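Local coordinates for catalase (Pseudomonas syringae, PDB 1M7S), which breaks hydrogen peroxide down to water and oxygen at a heme iron, protecting the cell from peroxide damage, at residues A[110-113]-A[118-121]; A[308-313]-A[326-331]; A[316-321]-A[391-396]. All coordinates share one frame; numbering follows the deposited sequence.

Interaction 1: A[110-113]-A[118-121]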
loop_
_atom_site.group_PDB
_atom_site.type_symbol
_atom_site.label_atom_id
_atom_site.label_comp_id
_atom_site.label_asym_id
_atom_site.label_seq_id
_atom_site.Cartn_x
_atom_site.Cartn_y
_atom_site.Cartn_z
ATOM N N THR A 110 5.122 -18.631 -19.652
ATOM C CA THR A 110 6.211 -18.159 -20.542
ATOM C C THR A 110 5.913 -16.730 -20.969
ATOM O O THR A 110 4.821 -16.465 -21.490
ATOM C CB THR A 110 6.277 -19.054 -21.787
ATOM O OG1 THR A 110 6.504 -20.409 -21.414
ATOM C CG2 THR A 110 7.452 -18.624 -22.715
ATOM N N LYS A 111 6.804 -15.787 -20.652
ATOM C CA LYS A 111 6.710 -14.421 -21.103
ATOM C C LYS A 111 7.590 -14.323 -22.390
ATOM O O LYS A 111 8.797 -14.541 -22.268
ATOM C CB LYS A 111 7.275 -13.469 -20.058
ATOM C CG LYS A 111 7.289 -12.011 -20.466
ATOM C CD LYS A 111 7.605 -11.019 -19.329
ATOM C CE LYS A 111 6.508 -11.029 -18.257
ATOM N NZ LYS A 111 5.171 -10.637 -18.804
ATOM N N PHE A 112 6.934 -14.055 -23.512
ATOM C CA PHE A 112 7.755 -13.961 -24.749
ATOM C C PHE A 112 8.002 -12.491 -25.026
ATOM O O PHE A 112 7.041 -11.718 -25.095
ATOM C CB PHE A 112 6.963 -14.500 -25.924
ATOM C CG PHE A 112 6.700 -15.961 -26.014
ATOM C CD1 PHE A 112 5.610 -16.534 -25.354
ATOM C CD2 PHE A 112 7.498 -16.798 -26.773
ATOM C CE1 PHE A 112 5.327 -17.884 -25.491
ATOM C CE2 PHE A 112 7.217 -18.141 -26.898
ATOM C CZ PHE A 112 6.118 -18.720 -26.262
ATOM N N TYR A 113 9.239 -12.025 -25.096
ATOM C CA TYR A 113 9.495 -10.604 -25.282
ATOM C C TYR A 113 9.573 -10.365 -26.816
ATOM O O TYR A 113 10.697 -10.269 -27.302
ATOM C CB TYR A 113 10.777 -10.192 -24.610
ATOM C CG TYR A 113 10.839 -10.353 -23.079
ATOM C CD1 TYR A 113 10.435 -9.345 -22.258
ATOM C CD2 TYR A 113 11.336 -11.518 -22.547
ATOM C CE1 TYR A 113 10.513 -9.469 -20.860
ATOM C CE2 TYR A 113 11.453 -11.686 -21.148
ATOM C CZ TYR A 113 11.033 -10.646 -20.345
ATOM O OH TYR A 113 11.141 -10.791 -18.968
ATOM N N ASN A 118 5.109 -7.774 -25.422
ATOM C CA ASN A 118 5.196 -9.027 -24.649
ATOM C C ASN A 118 3.871 -9.799 -24.700
ATOM O O ASN A 118 2.818 -9.239 -24.478
ATOM C CB ASN A 118 5.561 -8.778 -23.189
ATOM C CG ASN A 118 6.916 -8.131 -22.972
ATOM O OD1 ASN A 118 7.759 -8.083 -23.888
ATOM N ND2 ASN A 118 7.101 -7.666 -21.737
ATOM N N TRP A 119 3.996 -11.061 -25.041
ATOM C CA TRP A 119 2.926 -12.011 -25.048
ATOM C C TRP A 119 3.211 -13.051 -23.970
ATOM O O TRP A 119 4.243 -13.721 -24.010
ATOM C CB TRP A 119 2.823 -12.765 -26.380
ATOM C CG TRP A 119 1.780 -13.857 -26.335
ATOM C CD1 TRP A 119 0.508 -13.745 -25.821
ATOM C CD2 TRP A 119 1.899 -15.174 -26.839
ATOM N NE1 TRP A 119 -0.142 -14.946 -25.956
ATOM C CE2 TRP A 119 0.681 -15.834 -26.582
ATOM C CE3 TRP A 119 2.927 -15.871 -27.480
ATOM C CZ2 TRP A 119 0.455 -17.160 -26.974
ATOM C CZ3 TRP A 119 2.699 -17.193 -27.851
ATOM C CH2 TRP A 119 1.474 -17.821 -27.586
ATOM N N ASP A 120 2.255 -13.291 -23.080
ATOM C CA ASP A 120 2.445 -14.311 -22.027
ATOM C C ASP A 120 1.548 -15.510 -22.284
ATOM O O ASP A 120 0.296 -15.408 -22.398
ATOM C CB ASP A 120 2.006 -13.756 -20.650
ATOM C CG ASP A 120 2.858 -12.633 -20.120
ATOM O OD1 ASP A 120 2.400 -11.922 -19.209
ATOM O OD2 ASP A 120 3.982 -12.399 -20.634
ATOM N N LEU A 121 2.152 -16.669 -22.354
ATOM C CA LEU A 121 1.397 -17.905 -22.480
ATOM C C LEU A 121 1.395 -18.541 -21.074
ATOM O O LEU A 121 2.349 -19.204 -20.672
ATOM C CB LEU A 121 2.026 -18.806 -23.524
ATOM C CG LEU A 121 1.303 -20.143 -23.691
ATOM C CD1 LEU A 121 -0.191 -20.008 -23.959
ATOM C CD2 LEU A 121 2.003 -20.936 -24.827
HETATM O O HOH W 1 3.885 -21.491 -21.247
HETATM O O HOH W 2 5.319 -7.786 -19.256
#

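Interaction 2: A[308-313]-A[326-331]. With HEM (protoporphyrin IX containing Fe), chain E.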
loop_
_atom_site.group_PDB
_atom_site.type_symbol
_atom_site.label_atom_id
_atom_site.label_comp_id
_atom_site.label_asym_id
_atom_site.label_seq_id
_atom_site.Cartn_x
_atom_site.Cartn_y
_atom_site.Cartn_z
ATOM N N MET A 308 3.067 -12.319 -15.018
ATOM C CA MET A 308 2.565 -13.106 -16.152
ATOM C C MET A 308 1.067 -12.872 -16.287
ATOM O O MET A 308 0.386 -12.989 -15.256
ATOM C CB MET A 308 2.778 -14.603 -15.869
ATOM C CG MET A 308 4.224 -15.052 -15.640
ATOM S SD MET A 308 5.068 -14.945 -17.268
ATOM C CE MET A 308 6.641 -15.679 -16.812
ATOM N N ALA A 309 0.542 -12.522 -17.459
ATOM C CA ALA A 309 -0.903 -12.279 -17.541
ATOM C C ALA A 309 -1.417 -12.614 -18.925
ATOM O O ALA A 309 -0.880 -12.097 -19.914
ATOM C CB ALA A 309 -1.115 -10.769 -17.271
ATOM N N PRO A 310 -2.508 -13.330 -19.010
ATOM C CA PRO A 310 -3.150 -13.656 -20.277
ATOM C C PRO A 310 -3.534 -12.372 -20.983
ATOM O O PRO A 310 -3.599 -12.321 -22.210
ATOM C CB PRO A 310 -4.311 -14.615 -19.952
ATOM C CG PRO A 310 -3.863 -15.177 -18.621
ATOM C CD PRO A 310 -3.195 -14.009 -17.878
ATOM N N ALA A 311 -3.732 -11.225 -20.297
ATOM C CA ALA A 311 -4.048 -9.970 -20.914
ATOM C C ALA A 311 -2.839 -9.440 -21.718
ATOM O O ALA A 311 -3.090 -8.491 -22.461
ATOM C CB ALA A 311 -4.445 -8.897 -19.905
ATOM N N ASN A 312 -1.623 -9.915 -21.534
ATOM C CA ASN A 312 -0.514 -9.343 -22.306
ATOM C C ASN A 312 -0.556 -10.096 -23.659
ATOM O O ASN A 312 -0.090 -11.226 -23.752
ATOM C CB ASN A 312 0.812 -9.556 -21.593
ATOM C CG ASN A 312 0.990 -8.661 -20.382
ATOM O OD1 ASN A 312 0.535 -7.524 -20.389
ATOM N ND2 ASN A 312 1.660 -9.128 -19.317
ATOM N N LEU A 313 -1.191 -9.469 -24.621
ATOM C CA LEU A 313 -1.429 -10.020 -25.952
ATOM C C LEU A 313 -0.805 -9.132 -27.028
ATOM O O LEU A 313 -0.546 -7.961 -26.764
ATOM C CB LEU A 313 -2.951 -9.953 -26.238
ATOM C CG LEU A 313 -3.773 -10.917 -25.379
ATOM C CD1 LEU A 313 -5.240 -10.476 -25.352
ATOM C CD2 LEU A 313 -3.596 -12.343 -25.875
ATOM N N GLN A 326 -11.804 -16.013 -20.166
ATOM C CA GLN A 326 -12.342 -14.677 -20.105
ATOM C C GLN A 326 -12.060 -14.042 -18.741
ATOM O O GLN A 326 -11.615 -12.890 -18.645
ATOM C CB GLN A 326 -13.849 -14.698 -20.410
ATOM C CG GLN A 326 -14.173 -15.104 -21.877
ATOM C CD GLN A 326 -14.064 -13.844 -22.729
ATOM O OE1 GLN A 326 -14.615 -12.816 -22.391
ATOM N NE2 GLN A 326 -13.341 -13.896 -23.866
ATOM N N GLY A 327 -12.351 -14.762 -17.655
ATOM C CA GLY A 327 -12.011 -14.248 -16.311
ATOM C C GLY A 327 -10.528 -14.009 -16.100
ATOM O O GLY A 327 -10.130 -13.039 -15.400
ATOM N N ARG A 328 -9.685 -14.840 -16.701
ATOM C CA ARG A 328 -8.221 -14.742 -16.546
ATOM C C ARG A 328 -7.700 -13.501 -17.255
ATOM O O ARG A 328 -6.756 -12.887 -16.759
ATOM C CB ARG A 328 -7.521 -15.980 -17.072
ATOM C CG ARG A 328 -7.932 -17.282 -16.385
ATOM C CD ARG A 328 -7.150 -18.456 -17.038
ATOM N NE ARG A 328 -5.749 -18.341 -16.609
ATOM C CZ ARG A 328 -4.768 -18.859 -17.359
ATOM N NH1 ARG A 328 -5.099 -19.474 -18.510
ATOM N NH2 ARG A 328 -3.527 -18.783 -16.952
ATOM N N VAL A 329 -8.404 -13.054 -18.313
ATOM C CA VAL A 329 -7.981 -11.792 -18.961
ATOM C C VAL A 329 -8.069 -10.612 -18.017
ATOM O O VAL A 329 -7.270 -9.675 -18.065
ATOM C CB VAL A 329 -8.820 -11.587 -20.242
ATOM C CG1 VAL A 329 -8.548 -10.256 -20.899
ATOM C CG2 VAL A 329 -8.392 -12.723 -21.198
ATOM N N PHE A 330 -8.943 -10.640 -17.039
ATOM C CA PHE A 330 -9.117 -9.599 -16.055
ATOM C C PHE A 330 -8.203 -9.813 -14.832
ATOM O O PHE A 330 -7.576 -8.846 -14.305
ATOM C CB PHE A 330 -10.605 -9.562 -15.569
ATOM C CG PHE A 330 -10.715 -8.612 -14.366
ATOM C CD1 PHE A 330 -10.631 -7.253 -14.562
ATOM C CD2 PHE A 330 -10.867 -9.098 -13.079
ATOM C CE1 PHE A 330 -10.700 -6.370 -13.487
ATOM C CE2 PHE A 330 -10.916 -8.234 -11.996
ATOM C CZ PHE A 330 -10.818 -6.867 -12.198
ATOM N N SER A 331 -8.255 -11.034 -14.304
ATOM C CA SER A 331 -7.670 -11.250 -12.959
ATOM C C SER A 331 -6.181 -11.093 -12.746
ATOM O O SER A 331 -5.724 -10.675 -11.652
ATOM C CB SER A 331 -8.106 -12.688 -12.539
ATOM O OG SER A 331 -7.524 -12.898 -11.260
HETATM C CHA HEM E . -1.382 -17.442 -11.313
HETATM C CHB HEM E . -2.184 -20.958 -14.541
HETATM C CHC HEM E . -6.946 -20.431 -13.913
HETATM C CHD HEM E . -6.143 -16.302 -11.474
HETATM C C1A HEM E . -1.203 -18.449 -12.233
HETATM C C2A HEM E . 0.118 -18.971 -12.657
HETATM C C3A HEM E . -0.105 -19.939 -13.545
HETATM C C4A HEM E . -1.545 -20.074 -13.691
HETATM C CMA HEM E . 0.909 -20.788 -14.324
HETATM C CAA HEM E . 1.436 -18.395 -12.113
HETATM C CBA HEM E . 2.161 -17.404 -13.085
HETATM C CGA HEM E . 3.558 -17.070 -12.495
HETATM O O1A HEM E . 3.656 -15.877 -12.117
HETATM O O2A HEM E . 4.349 -18.033 -12.551
HETATM C C1B HEM E . -3.537 -21.107 -14.682
HETATM C C2B HEM E . -4.202 -21.993 -15.630
HETATM C C3B HEM E . -5.531 -21.855 -15.442
HETATM C C4B HEM E . -5.720 -20.882 -14.402
HETATM C CMB HEM E . -3.449 -22.907 -16.606
HETATM C CAB HEM E . -6.716 -22.545 -16.117
HETATM C CBB HEM E . -6.678 -23.044 -17.338
HETATM C C1C HEM E . -7.124 -19.218 -13.298
HETATM C C2C HEM E . -8.378 -18.505 -13.215
HETATM C C3C HEM E . -8.155 -17.354 -12.568
HETATM C C4C HEM E . -6.759 -17.347 -12.183
HETATM C CMC HEM E . -9.725 -18.957 -13.840
HETATM C CAC HEM E . -9.112 -16.201 -12.208
HETATM C CBC HEM E . -10.085 -15.755 -13.022
HETATM C C1D HEM E . -4.777 -16.314 -11.166
HETATM C C2D HEM E . -4.114 -15.307 -10.354
HETATM C C3D HEM E . -2.815 -15.610 -10.306
HETATM C C4D HEM E . -2.622 -16.813 -11.085
HETATM C CMD HEM E . -4.885 -14.147 -9.699
HETATM C CAD HEM E . -1.673 -14.844 -9.578
HETATM C CBD HEM E . -0.953 -13.901 -10.610
HETATM C CGD HEM E . 0.050 -12.954 -9.977
HETATM O O1D HEM E . 0.975 -12.525 -10.751
HETATM O O2D HEM E . -0.028 -12.580 -8.782
HETATM N NA HEM E . -2.173 -19.186 -12.850
HETATM N NB HEM E . -4.486 -20.419 -13.955
HETATM N NC HEM E . -6.151 -18.505 -12.633
HETATM N ND HEM E . -3.818 -17.188 -11.636
HETATM FE FE HEM E . -4.160 -18.779 -12.818
HETATM O O HOH W 3 -4.752 -10.726 -17.185
HETATM O O HOH W 4 -4.515 -20.778 -11.329
#

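Interaction 3: A[316-321]-A[391-396]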
loop_
_atom_site.group_PDB
_atom_site.type_symbol
_atom_site.label_atom_id
_atom_site.label_comp_id
_atom_site.label_asym_id
_atom_site.label_seq_id
_atom_site.Cartn_x
_atom_site.Cartn_y
_atom_site.Cartn_z
ATOM N N GLY A 316 -2.748 -10.441 -33.496
ATOM C CA GLY A 316 -2.639 -11.783 -34.049
ATOM C C GLY A 316 -3.009 -12.858 -33.023
ATOM O O GLY A 316 -3.095 -14.030 -33.358
ATOM N N ILE A 317 -3.144 -12.458 -31.756
ATOM C CA ILE A 317 -3.425 -13.460 -30.712
ATOM C C ILE A 317 -4.477 -12.845 -29.811
ATOM O O ILE A 317 -4.305 -11.708 -29.354
ATOM C CB ILE A 317 -2.198 -13.811 -29.846
ATOM C CG1 ILE A 317 -0.982 -14.206 -30.659
ATOM C CG2 ILE A 317 -2.637 -14.921 -28.882
ATOM C CD1 ILE A 317 0.308 -14.623 -30.000
ATOM N N GLU A 318 -5.580 -13.542 -29.612
ATOM C CA GLU A 318 -6.649 -12.975 -28.765
ATOM C C GLU A 318 -7.187 -14.152 -27.921
ATOM O O GLU A 318 -7.056 -15.325 -28.258
ATOM C CB GLU A 318 -7.786 -12.435 -29.641
ATOM C CG GLU A 318 -7.554 -11.268 -30.567
ATOM C CD GLU A 318 -8.697 -10.715 -31.377
ATOM O OE1 GLU A 318 -9.887 -11.110 -31.235
ATOM O OE2 GLU A 318 -8.462 -9.819 -32.241
ATOM N N PRO A 319 -7.909 -13.816 -26.876
ATOM C CA PRO A 319 -8.657 -14.775 -26.074
ATOM C C PRO A 319 -9.869 -15.331 -26.839
ATOM O O PRO A 319 -10.477 -14.645 -27.674
ATOM C CB PRO A 319 -9.154 -14.012 -24.842
ATOM C CG PRO A 319 -9.157 -12.600 -25.324
ATOM C CD PRO A 319 -8.184 -12.414 -26.486
ATOM N N SER A 320 -10.138 -16.617 -26.619
ATOM C CA SER A 320 -11.344 -17.228 -27.192
ATOM C C SER A 320 -12.466 -16.957 -26.182
ATOM O O SER A 320 -12.208 -16.338 -25.131
ATOM C CB SER A 320 -11.127 -18.733 -27.344
ATOM O OG SER A 320 -11.102 -19.253 -25.996
ATOM N N GLU A 321 -13.674 -17.453 -26.426
ATOM C CA GLU A 321 -14.816 -17.281 -25.564
ATOM C C GLU A 321 -14.921 -18.330 -24.485
ATOM O O GLU A 321 -15.944 -18.401 -23.779
ATOM C CB GLU A 321 -16.129 -17.248 -26.414
ATOM C CG GLU A 321 -16.140 -16.024 -27.369
ATOM C CD GLU A 321 -15.157 -16.181 -28.524
ATOM O OE1 GLU A 321 -14.886 -17.283 -29.087
ATOM O OE2 GLU A 321 -14.515 -15.162 -28.916
ATOM N N ARG A 391 -6.829 -3.518 -35.032
ATOM C CA ARG A 391 -8.207 -3.569 -34.518
ATOM C C ARG A 391 -8.546 -5.016 -34.118
ATOM O O ARG A 391 -8.032 -5.950 -34.739
ATOM C CB ARG A 391 -9.111 -3.071 -35.657
ATOM C CG ARG A 391 -9.152 -1.539 -35.634
ATOM C CD ARG A 391 -10.008 -0.913 -36.749
ATOM N NE ARG A 391 -10.715 0.168 -36.015
ATOM C CZ ARG A 391 -11.975 -0.012 -35.611
ATOM N NH1 ARG A 391 -12.727 -1.072 -35.915
ATOM N NH2 ARG A 391 -12.483 0.971 -34.911
ATOM N N TYR A 392 -9.346 -5.222 -33.084
ATOM C CA TYR A 392 -9.677 -6.585 -32.636
ATOM C C TYR A 392 -10.484 -7.331 -33.689
ATOM O O TYR A 392 -11.212 -6.689 -34.479
ATOM C CB TYR A 392 -10.487 -6.510 -31.337
ATOM C CG TYR A 392 -9.937 -5.800 -30.114
ATOM C CD1 TYR A 392 -10.751 -5.013 -29.317
ATOM C CD2 TYR A 392 -8.622 -5.916 -29.706
ATOM C CE1 TYR A 392 -10.307 -4.355 -28.168
ATOM C CE2 TYR A 392 -8.131 -5.281 -28.581
ATOM C CZ TYR A 392 -8.977 -4.498 -27.813
ATOM O OH TYR A 392 -8.475 -3.867 -26.675
ATOM N N SER A 393 -10.545 -8.663 -33.659
ATOM C CA SER A 393 -11.377 -9.352 -34.650
ATOM C C SER A 393 -12.861 -9.182 -34.292
ATOM O O SER A 393 -13.159 -8.843 -33.155
ATOM C CB SER A 393 -11.031 -10.840 -34.715
ATOM O OG SER A 393 -11.342 -11.400 -33.462
ATOM N N GLU A 394 -13.771 -9.426 -35.242
ATOM C CA GLU A 394 -15.184 -9.238 -34.928
ATOM C C GLU A 394 -15.846 -10.609 -34.789
ATOM O O GLU A 394 -15.836 -11.351 -35.773
ATOM C CB GLU A 394 -15.857 -8.422 -36.049
ATOM C CG GLU A 394 -15.370 -6.973 -36.040
ATOM C CD GLU A 394 -15.946 -6.168 -37.185
ATOM O OE1 GLU A 394 -15.944 -6.724 -38.316
ATOM O OE2 GLU A 394 -16.395 -5.023 -36.920
ATOM N N LEU A 395 -16.410 -10.902 -33.622
ATOM C CA LEU A 395 -17.047 -12.235 -33.462
ATOM C C LEU A 395 -18.541 -12.115 -33.616
ATOM O O LEU A 395 -19.174 -11.235 -33.035
ATOM C CB LEU A 395 -16.730 -12.623 -31.992
ATOM C CG LEU A 395 -17.430 -13.953 -31.585
ATOM C CD1 LEU A 395 -16.573 -15.126 -32.075
ATOM C CD2 LEU A 395 -17.722 -13.941 -30.099
ATOM N N PRO A 396 -19.201 -12.986 -34.376
ATOM C CA PRO A 396 -20.627 -12.904 -34.617
ATOM C C PRO A 396 -21.381 -13.242 -33.337
ATOM O O PRO A 396 -20.924 -14.074 -32.538
ATOM C CB PRO A 396 -20.950 -13.973 -35.685
ATOM C CG PRO A 396 -19.607 -14.367 -36.197
ATOM C CD PRO A 396 -18.536 -14.026 -35.168
HETATM O O HOH W 5 -12.145 -9.604 -30.560
#

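Interaction 1: A[110-113]-A[118-121]
In the beta hairpin of strands 107-114 and 117-124, at one end of the sheet that forms the catalase beta barrel, T110 to Y113 pair antiparallel with N118 to L121. T110-L121 and F112-W119 are hydrogen-bonded pairs; K111-D120 and Y113-N118 are non-hydrogen-bonded ones. F112 N donates to W119 O over 2.8 Å, and L121 N to T110 O over 2.8 Å. A water accepts a hydrogen bond from T110 OG1 and donates one to L121 O.

On the face of K111 and Y113 the two charged side chains run alongside each other. K111 leaves with CG anti to the backbone N (chi1 177°), then bends at its last two torsions to bring NZ back to D120. NZ meets the syn lone pair of OD2 at 2.8 Å, while its bond to OD1 is weak. A water joins NZ to N118 ND2. The N118 amide stands almost perpendicular to the Y113 ring, with OD1 3.4 Å from CD1. Y113 OH itself bonds to V349 O.

The other face carries T110, F112, W119 and L121, with the two rings as its main contact. F112 and the six-membered ring of W119 are turned only 15° against each other but are displaced so far that they hardly overlap, centroids 4.9 Å from each other, touching along F112 CD1 and W119 CE3. The carbonyl O of W119 and CB of L121 come to the edge of the F112 ring.

Lysine suits a buried place here because its charge is met by D120 and by A307 O. D120 OD1 also accepts from A309 N and N312 ND2, a set of donors that would probably favour the ionised carboxylate.

Interaction 2: A[308-313]-A[326-331]
R328 sets out with CG anti to its carbonyl carbon (chi1 -60°), continues straight through chi2 and turns at chi3 (71°), a path that slides its guanidinium between P310 and the heme. This is the proximal side of the catalase heme pocket, where helix 323-339 also carries Y332, probably the axial ligand of the iron. P310 CG stands over the centre of one guanidinium face, 4.0 Å from NH2. The porphyrin covers the opposite face, with R328 NH2 3.2 Å from HEM C1B. A flat cation fits such a slot: its faces pack against carbon while its N-H groups point outward along the edges. NH2 donates to Y332 OH and V122 O, and NH1 to H194 NE2. Several bonds thus fix the rotation of the group, and the positive charge beside Y332 OH is consistent with stabilising a phenolate ligand, as in other catalases.

The loop 308-313 reaches the helix through a type I turn from A309 to N312, closed by N312 N to A309 O at 2.8 Å. Proline suits the second position of this turn, where phi is near -60°. The small A311 lets the turn approach closely, its CB lying 3.5 Å from V329 O. G327, having no side chain, allows the heme vinyl to sit near the helix, with HEM CBC 3.6 Å from its carbonyl C. M308 flanks a propionate, CG lying 3.7 Å from HEM O1A. Between turn and helix a water donates to V329 O at 2.9 Å and accepts a weak bond from A311 N.

Interaction 3: A[316-321]-A[391-396]
Residues 317-320 and the 391-396 segment are extended, and the touching parts run in roughly the same direction, 26° apart over 318-321 and 392-395, yet they are too widely spaced for backbone pairing: the CA atoms of E318 and Y392 are 8.1 Å apart. Side chains therefore make the bridge. E318, on strand 317-319, points toward 391-396 and is extended beyond CG (chi2 -177°), which carries its carboxylate across to S393. There both oxygens are used. OE2 receives S393 N on its syn lone pair at 2.8 Å, and OE1 takes the S393 hydroxyl OG at 2.7 Å, on the syn side but 35° out of the carboxylate plane. Serine suits this place because its short side chain (chi1 64°) sets OG between the backbone N and the carbonyl carbon, so that hydroxyl and N-H can both reach one carboxylate. A water also lies between OE1 and S393 O.

Farther along, E321 bends at chi2 (72°) and meets L395 from the opposite direction, with OE2 3.6 Å from CD2. This touch is merely packing; the charge of E321 is answered by K197 in a salt bridge to OE2 and by Y207 OH at OE1.

Far from the heme, the contact fastens the long connection between helix 323-339 and strand 401-402 onto the edge of the barrel sheet. Strand 317-319 pairs there with 190-199, S393 and L395 rest on K197, and L395 N bonds to T401 of the fourth subunit.

Overall arrangement
Along the chain, interaction 1 closes before interactions 2 and 3 begin, and the segments of those two alternate. Interaction 1 lies about 12 Å from interaction 2 and 18 Å from interaction 3, centre to centre, with 14 Å between the last two. Strands 117-124 and 317-319 are the outermost strands of one antiparallel sheet, and W119 packs on I317 where these ends approach. The loop 308-313 then leads through strand 317-319 into helix 323-339, with P319 resting on L313 and V329. All three contacts meet the second subunit, so this region joins barrel, proximal heme pocket and tetramer interface.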